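Local coordinates for aldehyde dehydrogenase (PDB 5J6B), which probably oxidises aldehydes to carboxylic acids with NADP as cofactor, and is captured here in covalent complex with NADPH, at residues A[60-65]-A[179-184]; A[72-77]-A[123-128]; A[145-150]-A[475-480]; A[152-157]-A[229-234]. All coordinates share one frame; numbering follows the deposited sequence.

How the contacts relate
From the N terminus, helix 48-66 waits for residues 179-184, where contact 1 closes a loop of over a hundred residues. Contact 2 lies wholly within that loop, joining helix 70-86 to the turn after helix 103-123. Strand 143-151 then opens contact 3, which closes only near the C terminus at strand 475-483. Contact 4 falls within this long span and pairs strands 155-158 and 232-236. Contact 1 crosses both contacts 3 and 4, whereas contact 2 is complete before either begins. Contacts 1 and 4 meet in one mixed sheet through neighbouring strands 182-185 and 155-158; contact 3 belongs to a separate antiparallel sheet, which Ile127 and Glu128 of contact 2 touch at Arg149.

Contact 1 of 4, residues A[60-65]-A[179-184]; sequences GAQKPL and GCPFVL
Leu65 sets its CD2 methyl over one face of the Pro181 ring and of the peptide that joins it to Cys180, while Gln62 meets the ring at its edge, CG to CG. Leu65 CD2 lies 3.4 Å from Pro181 N and 3.6 Å from Cys180 C, close enough to cover the flat peptide as well as the saturated ring. With CG anti to the backbone N (chi1 -161°), the branched end of Leu65 leans out from helix 48-66 toward the incoming chain. Ala61, one helical turn earlier, points its CB toward the proline and makes only a light apolar contact there, 4.4 Å from Pro181 CB. The amide of Gln62 turns back to its own helix, NE2 bonding to Val59 O, and leaves the aliphatic part for the proline. One water completes the contact by donating to Gln62 O at 3.1 Å and to Gly179 O at 2.7 Å. Gly179 has a positive phi (82°), at which a CB would press on the preceding carbonyl, so glycine is the natural residue for leaving helix 164-178. Beyond it, Phe182 turns toward that same helix. Strand 155-158, helix 164-178 and strand 182-185 form a right-handed beta-alpha-beta crossover of the Rossmann-like cofactor domain of aldehyde dehydrogenases, and helix 48-66 packs on its final turn into the strand.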
loop_
_atom_site.group_PDB
_atom_site.type_symbol
_atom_site.label_atom_id
_atom_site.label_comp_id
_atom_site.label_asym_id
_atom_site.label_seq_id
_atom_site.Cartn_x
_atom_site.Cartn_y
_atom_site.Cartn_z
ATOM N N GLY A 60 -18.436 -18.179 21.723
ATOM C CA GLY A 60 -17.600 -18.239 22.909
ATOM C C GLY A 60 -16.116 -18.221 22.615
ATOM O O GLY A 60 -15.330 -17.809 23.470
ATOM N N ALA A 61 -15.716 -18.629 21.413
ATOM C CA ALA A 61 -14.305 -18.705 21.054
ATOM C C ALA A 61 -13.732 -17.392 20.530
ATOM O O ALA A 61 -12.517 -17.312 20.319
ATOM C CB ALA A 61 -14.090 -19.798 19.999
ATOM N N GLN A 62 -14.566 -16.367 20.314
ATOM C CA GLN A 62 -14.083 -15.133 19.692
ATOM C C GLN A 62 -12.948 -14.513 20.495
ATOM O O GLN A 62 -11.875 -14.225 19.954
ATOM C CB GLN A 62 -15.225 -14.127 19.538
ATOM C CG GLN A 62 -16.257 -14.524 18.527
ATOM C CD GLN A 62 -17.384 -13.528 18.453
ATOM O OE1 GLN A 62 -17.375 -12.638 17.611
ATOM N NE2 GLN A 62 -18.365 -13.666 19.350
ATOM N N LYS A 63 -13.173 -14.296 21.794
ATOM C CA LYS A 63 -12.162 -13.629 22.615
ATOM C C LYS A 63 -10.888 -14.453 22.741
ATOM O O LYS A 63 -9.794 -13.896 22.520
ATOM C CB LYS A 63 -12.758 -13.275 23.986
ATOM N N PRO A 64 -10.939 -15.757 23.057
ATOM C CA PRO A 64 -9.693 -16.550 23.070
ATOM C C PRO A 64 -8.968 -16.541 21.742
ATOM O O PRO A 64 -7.740 -16.394 21.709
ATOM C CB PRO A 64 -10.181 -17.959 23.429
ATOM C CG PRO A 64 -11.455 -17.741 24.162
ATOM C CD PRO A 64 -12.092 -16.553 23.522
ATOM N N LEU A 65 -9.710 -16.676 20.640
ATOM C CA LEU A 65 -9.093 -16.702 19.318
ATOM C C LEU A 65 -8.469 -15.353 18.990
ATOM O O LEU A 65 -7.368 -15.284 18.427
ATOM C CB LEU A 65 -10.143 -17.104 18.278
ATOM C CG LEU A 65 -9.758 -17.625 16.900
ATOM C CD1 LEU A 65 -8.627 -18.630 16.998
ATOM C CD2 LEU A 65 -10.990 -18.245 16.245
ATOM N N GLY A 179 -8.293 -14.866 12.445
ATOM C CA GLY A 179 -8.803 -15.045 13.795
ATOM C C GLY A 179 -10.314 -15.092 13.911
ATOM O O GLY A 179 -10.862 -14.717 14.955
ATOM N N CYS A 180 -11.018 -15.556 12.858
ATOM C CA CYS A 180 -12.467 -15.738 12.959
ATOM C C CYS A 180 -12.787 -17.176 13.296
ATOM O O CYS A 180 -12.271 -18.088 12.631
ATOM C CB CYS A 180 -13.162 -15.394 11.652
ATOM S SG CYS A 180 -12.982 -13.697 11.190
ATOM N N PRO A 181 -13.649 -17.425 14.269
ATOM C CA PRO A 181 -14.187 -18.783 14.423
ATOM C C PRO A 181 -15.136 -19.061 13.271
ATOM O O PRO A 181 -15.714 -18.144 12.687
ATOM C CB PRO A 181 -14.919 -18.740 15.768
ATOM C CG PRO A 181 -15.248 -17.307 15.977
ATOM C CD PRO A 181 -14.221 -16.469 15.226
ATOM N N PHE A 182 -15.274 -20.332 12.909
ATOM C CA PHE A 182 -16.123 -20.627 11.762
ATOM C C PHE A 182 -16.795 -21.978 11.932
ATOM O O PHE A 182 -16.333 -22.842 12.684
ATOM C CB PHE A 182 -15.331 -20.593 10.443
ATOM C CG PHE A 182 -14.308 -21.684 10.324
ATOM C CD1 PHE A 182 -14.668 -22.951 9.855
ATOM C CD2 PHE A 182 -12.990 -21.450 10.682
ATOM C CE1 PHE A 182 -13.727 -23.976 9.754
ATOM C CE2 PHE A 182 -12.030 -22.478 10.588
ATOM C CZ PHE A 182 -12.402 -23.739 10.113
ATOM N N VAL A 183 -17.895 -22.149 11.205
ATOM C CA VAL A 183 -18.595 -23.421 11.076
ATOM C C VAL A 183 -18.676 -23.736 9.588
ATOM O O VAL A 183 -19.299 -22.985 8.828
ATOM C CB VAL A 183 -19.999 -23.372 11.704
ATOM C CG1 VAL A 183 -20.640 -24.765 11.662
ATOM C CG2 VAL A 183 -19.936 -22.864 13.140
ATOM N N LEU A 184 -18.053 -24.835 9.169
ATOM C CA LEU A 184 -18.010 -25.201 7.756
ATOM C C LEU A 184 -19.004 -26.316 7.460
ATOM O O LEU A 184 -19.004 -27.346 8.137
ATOM C CB LEU A 184 -16.606 -25.645 7.339
ATOM C CG LEU A 184 -16.495 -26.306 5.962
ATOM C CD1 LEU A 184 -16.846 -25.318 4.809
ATOM C CD2 LEU A 184 -15.090 -26.889 5.787
HETATM O O HOH W 1 -12.299 -13.688 16.946
#

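Contact 2 of 4, residues A[72-77]-A[123-128]; sequences RRQAIL and ESVRIE
Gln74 and Ser124 make the tightest van der Waals contact, the hydroxyl oxygen OG of Ser124 resting 3.3 Å from Gln74 CB against the flank of helix 70-86. A small serine suits the spot because the helix backbone itself comes this near. Leu77, one turn further along, adds its CD1 methyl at 4.1 Å from Ser124 CB. The two methyls of Val125 face the end of the glutamine, CG1 3.8 Å from Gln74 OE1 and CG2 3.7 Å from Gln74 NE2. Gln74 reaches them because its chain is extended, with CG anti to the backbone N (chi1 -178°). Among direct hydrogen bonds, Ser124 OG turns back to Ala121 O, and Gln74 NE2 bonds to Glu122 of a second subunit, so the amide end also serves the assembly. The bridge between the segments is made by water: it accepts from Arg73 NE at 2.8 Å, in the plane of the guanidinium, and donates to Ser124 O, also at 2.8 Å. The backbone folds as a type I beta turn from Glu123 to Arg126, closed by Arg126 N to Glu123 O at 3.0 Å. This turn leads from helix 103-123 to strand 130-133. Glu123 and Arg126 form salt bridges to Arg126 and Glu123 of the second subunit, while Leu77 packs in addition on helices 103-123 and 164-178, and Ile127 leans on helix 467-473.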
loop_
_atom_site.group_PDB
_atom_site.type_symbol
_atom_site.label_atom_id
_atom_site.label_comp_id
_atom_site.label_asym_id
_atom_site.label_seq_id
_atom_site.Cartn_x
_atom_site.Cartn_y
_atom_site.Cartn_z
ATOM N N ARG A 72 1.339 -17.321 16.456
ATOM C CA ARG A 72 0.649 -18.553 16.844
ATOM C C ARG A 72 -0.300 -19.017 15.745
ATOM O O ARG A 72 -0.413 -20.219 15.464
ATOM C CB ARG A 72 -0.109 -18.346 18.158
ATOM C CG ARG A 72 0.803 -18.150 19.379
ATOM C CD ARG A 72 1.351 -19.484 19.894
ATOM N NE ARG A 72 0.276 -20.341 20.388
ATOM C CZ ARG A 72 -0.291 -20.218 21.589
ATOM N NH1 ARG A 72 0.121 -19.272 22.428
ATOM N NH2 ARG A 72 -1.274 -21.039 21.948
ATOM N N ARG A 73 -0.991 -18.076 15.107
ATOM C CA ARG A 73 -1.869 -18.455 14.008
ATOM C C ARG A 73 -1.067 -18.992 12.835
ATOM O O ARG A 73 -1.496 -19.936 12.159
ATOM C CB ARG A 73 -2.723 -17.259 13.602
ATOM C CG ARG A 73 -3.591 -16.763 14.748
ATOM C CD ARG A 73 -4.745 -15.934 14.220
ATOM N NE ARG A 73 -4.463 -14.510 14.224
ATOM C CZ ARG A 73 -4.917 -13.667 15.145
ATOM N NH1 ARG A 73 -5.667 -14.108 16.150
ATOM N NH2 ARG A 73 -4.616 -12.380 15.062
ATOM N N GLN A 74 0.118 -18.425 12.598
ATOM C CA GLN A 74 0.998 -18.957 11.563
ATOM C C GLN A 74 1.401 -20.395 11.865
ATOM O O GLN A 74 1.411 -21.250 10.966
ATOM C CB GLN A 74 2.234 -18.067 11.434
ATOM C CG GLN A 74 3.201 -18.497 10.342
ATOM C CD GLN A 74 4.398 -17.570 10.247
ATOM O OE1 GLN A 74 5.035 -17.259 11.248
ATOM N NE2 GLN A 74 4.687 -17.098 9.038
ATOM N N ALA A 75 1.761 -20.678 13.122
ATOM C CA ALA A 75 2.194 -22.031 13.467
ATOM C C ALA A 75 1.055 -23.027 13.298
ATOM O O ALA A 75 1.282 -24.171 12.887
ATOM C CB ALA A 75 2.732 -22.068 14.895
ATOM N N ILE A 76 -0.174 -22.609 13.611
ATOM C CA ILE A 76 -1.340 -23.456 13.375
ATOM C C ILE A 76 -1.471 -23.766 11.889
ATOM O O ILE A 76 -1.655 -24.923 11.489
ATOM C CB ILE A 76 -2.602 -22.781 13.941
ATOM C CG1 ILE A 76 -2.514 -22.739 15.474
ATOM C CG2 ILE A 76 -3.885 -23.465 13.437
ATOM C CD1 ILE A 76 -3.560 -21.858 16.134
ATOM N N LEU A 77 -1.349 -22.734 11.043
ATOM C CA LEU A 77 -1.447 -22.948 9.603
ATOM C C LEU A 77 -0.299 -23.821 9.090
ATOM O O LEU A 77 -0.512 -24.708 8.249
ATOM C CB LEU A 77 -1.492 -21.590 8.886
ATOM C CG LEU A 77 -2.875 -20.932 8.989
ATOM C CD1 LEU A 77 -2.833 -19.406 8.780
ATOM C CD2 LEU A 77 -3.822 -21.571 7.970
ATOM N N GLU A 123 0.440 -14.871 5.086
ATOM C CA GLU A 123 -0.350 -13.654 5.267
ATOM C C GLU A 123 -0.756 -13.440 6.722
ATOM O O GLU A 123 -1.055 -12.306 7.111
ATOM C CB GLU A 123 -1.596 -13.703 4.377
ATOM C CG GLU A 123 -1.295 -13.630 2.874
ATOM C CD GLU A 123 -0.662 -12.316 2.464
ATOM O OE1 GLU A 123 -0.765 -11.330 3.225
ATOM O OE2 GLU A 123 -0.071 -12.270 1.366
ATOM N N SER A 124 -0.756 -14.503 7.533
ATOM C CA SER A 124 -1.218 -14.388 8.909
ATOM C C SER A 124 -0.369 -13.427 9.725
ATOM O O SER A 124 -0.855 -12.891 10.727
ATOM C CB SER A 124 -1.234 -15.768 9.581
ATOM O OG SER A 124 0.088 -16.251 9.781
ATOM N N VAL A 125 0.883 -13.190 9.325
ATOM C CA VAL A 125 1.754 -12.289 10.069
ATOM C C VAL A 125 1.912 -10.938 9.376
ATOM O O VAL A 125 2.773 -10.148 9.773
ATOM C CB VAL A 125 3.128 -12.928 10.337
ATOM C CG1 VAL A 125 3.027 -14.019 11.418
ATOM C CG2 VAL A 125 3.727 -13.491 9.047
ATOM N N ARG A 126 1.114 -10.650 8.347
ATOM C CA ARG A 126 1.201 -9.338 7.694
ATOM C C ARG A 126 -0.182 -8.778 7.383
ATOM O O ARG A 126 -0.394 -8.129 6.351
ATOM C CB ARG A 126 2.069 -9.389 6.429
ATOM C CG ARG A 126 2.086 -10.709 5.710
ATOM C CD ARG A 126 2.949 -10.698 4.436
ATOM N NE ARG A 126 4.393 -10.565 4.658
ATOM C CZ ARG A 126 5.182 -11.477 5.224
ATOM N NH1 ARG A 126 4.696 -12.633 5.682
ATOM N NH2 ARG A 126 6.477 -11.223 5.351
ATOM N N ILE A 127 -1.139 -8.976 8.289
ATOM C CA ILE A 127 -2.476 -8.430 8.057
ATOM C C ILE A 127 -2.428 -6.909 8.130
ATOM O O ILE A 127 -1.935 -6.326 9.104
ATOM C CB ILE A 127 -3.482 -9.020 9.050
ATOM C CG1 ILE A 127 -3.691 -10.503 8.710
ATOM C CG2 ILE A 127 -4.788 -8.219 9.017
ATOM C CD1 ILE A 127 -4.814 -11.173 9.460
ATOM N N GLU A 128 -2.937 -6.255 7.088
ATOM C CA GLU A 128 -2.671 -4.835 6.908
ATOM C C GLU A 128 -3.398 -3.989 7.945
ATOM O O GLU A 128 -4.570 -4.219 8.249
ATOM C CB GLU A 128 -3.080 -4.390 5.503
HETATM O O HOH W 2 -3.095 -12.932 12.341
#

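Contact 3 of 4, residues A[145-150]-A[475-480]; sequences GYYKRV and TELRLM
Tyr146, Lys148 and Val150 form hydrogen-bonded antiparallel pairs with Met480, Arg478 and Glu476, the strand axes 4.4 Å apart and their directions 151° from one another. Met480 N to Tyr146 O, at 2.6 Å, is the shortest bond of this ladder. On the face carrying Tyr147, Arg149, Leu477 and Leu479, the Leu477 CD2 methyl does double duty: it lies 3.6 Å from Tyr147 CD1 and sits over one face of the Arg149 guanidinium, 3.9 Å above its plane. The chain of Arg149 runs out extended (chi2 -177°) across Thr475, which brings NH1 to Thr475 OG1 at 3.0 Å. That bond is bent (133° at the hydrogen), and the oxygen is tilted out of the guanidinium plane. Thr475 OG1 bonds also to Ile471 O, so the threonine hydroxyl can accept from the arginine while donating to the preceding helix. A water in the guanidinium plane accepts from the same NH1. On the other face, Val150 puts its methyls over the Arg478 guanidinium, with CG2 3.6 Å from Arg478 NH2, and Met480 lays CE 3.8 Å from Tyr146 CD2. Arg478 and Lys148 find their polar partners on a fourth subunit, at Trp431 O and Asp432. Leu479 and Met480 pair in parallel with a strand of that subunit, so the three-stranded sheet continues across the interface, as is characteristic of the oligomerisation domain of aldehyde dehydrogenases.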
loop_
_atom_site.group_PDB
_atom_site.type_symbol
_atom_site.label_atom_id
_atom_site.label_comp_id
_atom_site.label_asym_id
_atom_site.label_seq_id
_atom_site.Cartn_x
_atom_site.Cartn_y
_atom_site.Cartn_z
ATOM N N GLY A 145 -4.899 9.515 12.776
ATOM C CA GLY A 145 -5.700 8.318 12.576
ATOM C C GLY A 145 -4.847 7.073 12.446
ATOM O O GLY A 145 -3.813 7.082 11.770
ATOM N N TYR A 146 -5.298 6.000 13.098
ATOM C CA TYR A 146 -4.691 4.674 13.042
ATOM C C TYR A 146 -5.805 3.660 12.841
ATOM O O TYR A 146 -6.848 3.760 13.492
ATOM C CB TYR A 146 -3.923 4.336 14.352
ATOM C CG TYR A 146 -3.024 5.452 14.816
ATOM C CD1 TYR A 146 -1.665 5.439 14.528
ATOM C CD2 TYR A 146 -3.538 6.539 15.522
ATOM C CE1 TYR A 146 -0.841 6.472 14.931
ATOM C CE2 TYR A 146 -2.722 7.582 15.925
ATOM C CZ TYR A 146 -1.373 7.543 15.628
ATOM O OH TYR A 146 -0.553 8.575 16.026
ATOM N N TYR A 147 -5.603 2.677 11.965
ATOM C CA TYR A 147 -6.618 1.636 11.871
ATOM C C TYR A 147 -5.957 0.267 11.796
ATOM O O TYR A 147 -4.869 0.109 11.241
ATOM C CB TYR A 147 -7.575 1.853 10.670
ATOM C CG TYR A 147 -6.923 1.726 9.308
ATOM C CD1 TYR A 147 -6.798 0.484 8.685
ATOM C CD2 TYR A 147 -6.435 2.844 8.642
ATOM C CE1 TYR A 147 -6.193 0.363 7.444
ATOM C CE2 TYR A 147 -5.834 2.732 7.398
ATOM C CZ TYR A 147 -5.716 1.492 6.806
ATOM O OH TYR A 147 -5.119 1.378 5.570
ATOM N N LYS A 148 -6.621 -0.722 12.379
ATOM C CA LYS A 148 -6.210 -2.111 12.254
ATOM C C LYS A 148 -7.443 -2.932 11.920
ATOM O O LYS A 148 -8.575 -2.484 12.113
ATOM C CB LYS A 148 -5.547 -2.630 13.539
ATOM C CG LYS A 148 -6.454 -2.621 14.757
ATOM C CD LYS A 148 -5.701 -3.088 16.006
ATOM C CE LYS A 148 -6.517 -2.904 17.272
ATOM N NZ LYS A 148 -5.716 -3.287 18.474
ATOM N N ARG A 149 -7.219 -4.143 11.429
ATOM C CA ARG A 149 -8.300 -5.056 11.090
ATOM C C ARG A 149 -8.531 -6.018 12.246
ATOM O O ARG A 149 -7.574 -6.550 12.817
ATOM C CB ARG A 149 -7.969 -5.821 9.809
ATOM C CG ARG A 149 -7.768 -4.921 8.651
ATOM C CD ARG A 149 -7.503 -5.697 7.380
ATOM N NE ARG A 149 -7.822 -4.896 6.202
ATOM C CZ ARG A 149 -9.057 -4.704 5.754
ATOM N NH1 ARG A 149 -10.097 -5.254 6.386
ATOM N NH2 ARG A 149 -9.256 -3.965 4.673
ATOM N N VAL A 150 -9.792 -6.209 12.609
ATOM C CA VAL A 150 -10.167 -7.132 13.678
ATOM C C VAL A 150 -11.104 -8.168 13.075
ATOM O O VAL A 150 -11.706 -7.932 12.017
ATOM C CB VAL A 150 -10.808 -6.396 14.877
ATOM C CG1 VAL A 150 -9.796 -5.481 15.544
ATOM C CG2 VAL A 150 -12.067 -5.628 14.438
ATOM N N THR A 475 -12.704 -9.479 8.073
ATOM C CA THR A 475 -12.228 -8.550 9.083
ATOM C C THR A 475 -12.951 -7.216 8.937
ATOM O O THR A 475 -13.475 -6.886 7.875
ATOM C CB THR A 475 -10.705 -8.335 9.001
ATOM O OG1 THR A 475 -10.344 -7.935 7.675
ATOM C CG2 THR A 475 -9.955 -9.612 9.388
ATOM N N GLU A 476 -12.983 -6.455 10.029
ATOM C CA GLU A 476 -13.519 -5.098 10.024
ATOM C C GLU A 476 -12.410 -4.113 10.352
ATOM O O GLU A 476 -11.553 -4.390 11.199
ATOM C CB GLU A 476 -14.659 -4.934 11.054
ATOM C CG GLU A 476 -15.968 -5.613 10.658
ATOM C CD GLU A 476 -16.792 -4.776 9.686
ATOM O OE1 GLU A 476 -16.369 -3.649 9.353
ATOM O OE2 GLU A 476 -17.863 -5.244 9.255
ATOM N N LEU A 477 -12.444 -2.947 9.711
ATOM C CA LEU A 477 -11.572 -1.865 10.147
ATOM C C LEU A 477 -11.989 -1.370 11.527
ATOM O O LEU A 477 -13.174 -1.201 11.814
ATOM C CB LEU A 477 -11.604 -0.703 9.156
ATOM C CG LEU A 477 -11.010 -0.931 7.768
ATOM C CD1 LEU A 477 -10.970 0.400 6.992
ATOM C CD2 LEU A 477 -9.629 -1.512 7.880
ATOM N N ARG A 478 -11.001 -1.150 12.387
ATOM C CA ARG A 478 -11.190 -0.556 13.707
ATOM C C ARG A 478 -10.291 0.682 13.734
ATOM O O ARG A 478 -9.062 0.575 13.835
ATOM C CB ARG A 478 -10.861 -1.569 14.806
ATOM C CG ARG A 478 -10.769 -1.025 16.220
ATOM C CD ARG A 478 -12.076 -1.079 17.013
ATOM N NE ARG A 478 -12.847 -2.324 16.910
ATOM C CZ ARG A 478 -12.749 -3.383 17.721
ATOM N NH1 ARG A 478 -11.870 -3.423 18.721
ATOM N NH2 ARG A 478 -13.551 -4.421 17.530
ATOM N N LEU A 479 -10.906 1.852 13.600
ATOM C CA LEU A 479 -10.189 3.118 13.522
ATOM C C LEU A 479 -9.958 3.665 14.922
ATOM O O LEU A 479 -10.842 3.594 15.783
ATOM C CB LEU A 479 -10.989 4.136 12.695
ATOM C CG LEU A 479 -10.493 5.588 12.688
ATOM C CD1 LEU A 479 -9.198 5.735 11.896
ATOM C CD2 LEU A 479 -11.579 6.541 12.161
ATOM N N MET A 480 -8.763 4.203 15.153
ATOM C CA MET A 480 -8.488 4.981 16.352
ATOM C C MET A 480 -8.135 6.396 15.922
ATOM O O MET A 480 -7.200 6.587 15.135
ATOM C CB MET A 480 -7.360 4.371 17.193
ATOM C CG MET A 480 -7.078 5.188 18.461
ATOM S SD MET A 480 -5.860 4.456 19.576
ATOM C CE MET A 480 -4.426 4.376 18.507
HETATM O O HOH W 3 -12.712 -4.580 5.798
#

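Contact 4 of 4, residues A[152-157]-A[229-234]; sequences IGPCSF and RFKLLS
Ser156 N donates to Leu232 O at 2.8 Å in an almost straight bond (175° at the hydrogen), and Ser234 N returns one to Ser156 O at 2.9 Å, the alternation expected of parallel strands. Just ahead of the strands Lys231 N donates to Pro154 O, also at 2.9 Å. The neighbouring Leu232 N is buried yet has no partner in the model. Ser156 CB lies 3.4 Å from the centroid of the Phe230 ring and 4° off its normal, a CH-pi contact over the face. Its OG stands anti to the backbone N (chi1 176°), which leaves CB facing the ring; serine suits the place because this hydroxyl can turn away to Phe224 O. Cys155 and Leu232 meet through SG and CD2 at 3.8 Å, as do Phe157 CD1 and Ser234 CB. Gly153, lacking a side chain, lets Lys231 CG pass 4.1 Å from its CA. The lysine's aliphatic carbons also lie against Ile152. Strand 155-158 thus runs between 182-185 and 232-236 in the parallel part of the sheet, with 253-257 next beyond 232-236; helix 48-66 packs on Pro154 and Phe230, and the Leu233 side chain lies about 7 Å from the bound NADPH.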
loop_
_atom_site.group_PDB
_atom_site.type_symbol
_atom_site.label_atom_id
_atom_site.label_comp_id
_atom_site.label_asym_id
_atom_site.label_seq_id
_atom_site.Cartn_x
_atom_site.Cartn_y
_atom_site.Cartn_z
ATOM N N ILE A 152 -14.218 -10.295 11.911
ATOM C CA ILE A 152 -15.603 -9.863 11.720
ATOM C C ILE A 152 -16.528 -10.534 12.731
ATOM O O ILE A 152 -17.582 -9.983 13.085
ATOM C CB ILE A 152 -16.073 -10.131 10.276
ATOM C CG1 ILE A 152 -17.425 -9.463 10.020
ATOM C CG2 ILE A 152 -16.203 -11.634 9.998
ATOM C CD1 ILE A 152 -17.854 -9.514 8.556
ATOM N N GLY A 153 -16.152 -11.712 13.224
ATOM C CA GLY A 153 -17.012 -12.490 14.087
ATOM C C GLY A 153 -17.107 -13.907 13.567
ATOM O O GLY A 153 -16.336 -14.312 12.693
ATOM N N PRO A 154 -18.048 -14.693 14.092
ATOM C CA PRO A 154 -18.193 -16.081 13.625
ATOM C C PRO A 154 -18.624 -16.138 12.163
ATOM O O PRO A 154 -19.494 -15.390 11.723
ATOM C CB PRO A 154 -19.273 -16.660 14.552
ATOM C CG PRO A 154 -19.333 -15.727 15.737
ATOM C CD PRO A 154 -18.979 -14.367 15.186
ATOM N N CYS A 155 -18.012 -17.045 11.408
ATOM C CA CYS A 155 -18.236 -17.149 9.973
ATOM C C CYS A 155 -18.942 -18.453 9.623
ATOM O O CYS A 155 -18.592 -19.517 10.132
ATOM C CB CYS A 155 -16.917 -17.068 9.208
ATOM S SG CYS A 155 -16.106 -15.449 9.349
ATOM N N SER A 156 -19.921 -18.359 8.732
ATOM C CA SER A 156 -20.597 -19.521 8.173
ATOM C C SER A 156 -20.017 -19.800 6.785
ATOM O O SER A 156 -20.031 -18.922 5.919
ATOM C CB SER A 156 -22.103 -19.263 8.110
ATOM O OG SER A 156 -22.792 -20.326 7.488
ATOM N N PHE A 157 -19.504 -21.017 6.577
ATOM C CA PHE A 157 -18.881 -21.414 5.320
ATOM C C PHE A 157 -19.666 -22.567 4.705
ATOM O O PHE A 157 -19.969 -23.551 5.388
ATOM C CB PHE A 157 -17.413 -21.854 5.520
ATOM C CG PHE A 157 -16.488 -20.755 5.980
ATOM C CD1 PHE A 157 -16.752 -19.417 5.675
ATOM C CD2 PHE A 157 -15.344 -21.062 6.712
ATOM C CE1 PHE A 157 -15.891 -18.402 6.096
ATOM C CE2 PHE A 157 -14.478 -20.056 7.140
ATOM C CZ PHE A 157 -14.756 -18.717 6.827
ATOM N N ARG A 229 -26.137 -15.042 14.865
ATOM C CA ARG A 229 -24.827 -15.011 15.511
ATOM C C ARG A 229 -23.683 -15.072 14.497
ATOM O O ARG A 229 -22.568 -14.644 14.819
ATOM C CB ARG A 229 -24.723 -16.147 16.534
ATOM C CG ARG A 229 -25.642 -15.938 17.741
ATOM C CD ARG A 229 -25.838 -17.218 18.574
ATOM N NE ARG A 229 -26.538 -18.249 17.815
ATOM C CZ ARG A 229 -26.732 -19.489 18.245
ATOM N NH1 ARG A 229 -26.299 -19.857 19.448
ATOM N NH2 ARG A 229 -27.365 -20.360 17.476
ATOM N N PHE A 230 -23.933 -15.583 13.289
ATOM C CA PHE A 230 -22.958 -15.492 12.208
ATOM C C PHE A 230 -22.902 -14.060 11.701
ATOM O O PHE A 230 -23.944 -13.456 11.431
ATOM C CB PHE A 230 -23.338 -16.403 11.039
ATOM C CG PHE A 230 -23.106 -17.868 11.268
ATOM C CD1 PHE A 230 -21.855 -18.346 11.609
ATOM C CD2 PHE A 230 -24.137 -18.770 11.057
ATOM C CE1 PHE A 230 -21.645 -19.718 11.774
ATOM C CE2 PHE A 230 -23.942 -20.119 11.219
ATOM C CZ PHE A 230 -22.695 -20.600 11.583
ATOM N N LYS A 231 -21.686 -13.540 11.523
ATOM C CA LYS A 231 -21.466 -12.206 10.979
ATOM C C LYS A 231 -21.077 -12.215 9.506
ATOM O O LYS A 231 -21.065 -11.148 8.865
ATOM C CB LYS A 231 -20.383 -11.486 11.792
ATOM C CG LYS A 231 -20.832 -11.130 13.205
ATOM C CD LYS A 231 -21.779 -9.945 13.146
ATOM C CE LYS A 231 -22.336 -9.586 14.506
ATOM N NZ LYS A 231 -23.133 -8.320 14.402
ATOM N N LEU A 232 -20.785 -13.387 8.951
ATOM C CA LEU A 232 -20.411 -13.536 7.552
ATOM C C LEU A 232 -20.953 -14.872 7.075
ATOM O O LEU A 232 -20.803 -15.878 7.774
ATOM C CB LEU A 232 -18.880 -13.493 7.359
ATOM C CG LEU A 232 -18.362 -13.946 5.984
ATOM C CD1 LEU A 232 -18.855 -12.988 4.908
ATOM C CD2 LEU A 232 -16.835 -13.996 5.925
ATOM N N LEU A 233 -21.617 -14.867 5.924
ATOM C CA LEU A 233 -21.898 -16.078 5.169
ATOM C C LEU A 233 -21.019 -16.049 3.930
ATOM O O LEU A 233 -21.133 -15.132 3.116
ATOM C CB LEU A 233 -23.369 -16.171 4.761
ATOM C CG LEU A 233 -23.658 -17.220 3.675
ATOM C CD1 LEU A 233 -23.360 -18.649 4.179
ATOM C CD2 LEU A 233 -25.105 -17.125 3.165
ATOM N N SER A 234 -20.156 -17.047 3.776
ATOM C CA SER A 234 -19.358 -17.163 2.559
ATOM C C SER A 234 -19.713 -18.473 1.868
ATOM O O SER A 234 -19.405 -19.557 2.378
ATOM C CB SER A 234 -17.861 -17.080 2.856
ATOM O OG SER A 234 -17.144 -17.181 1.640
#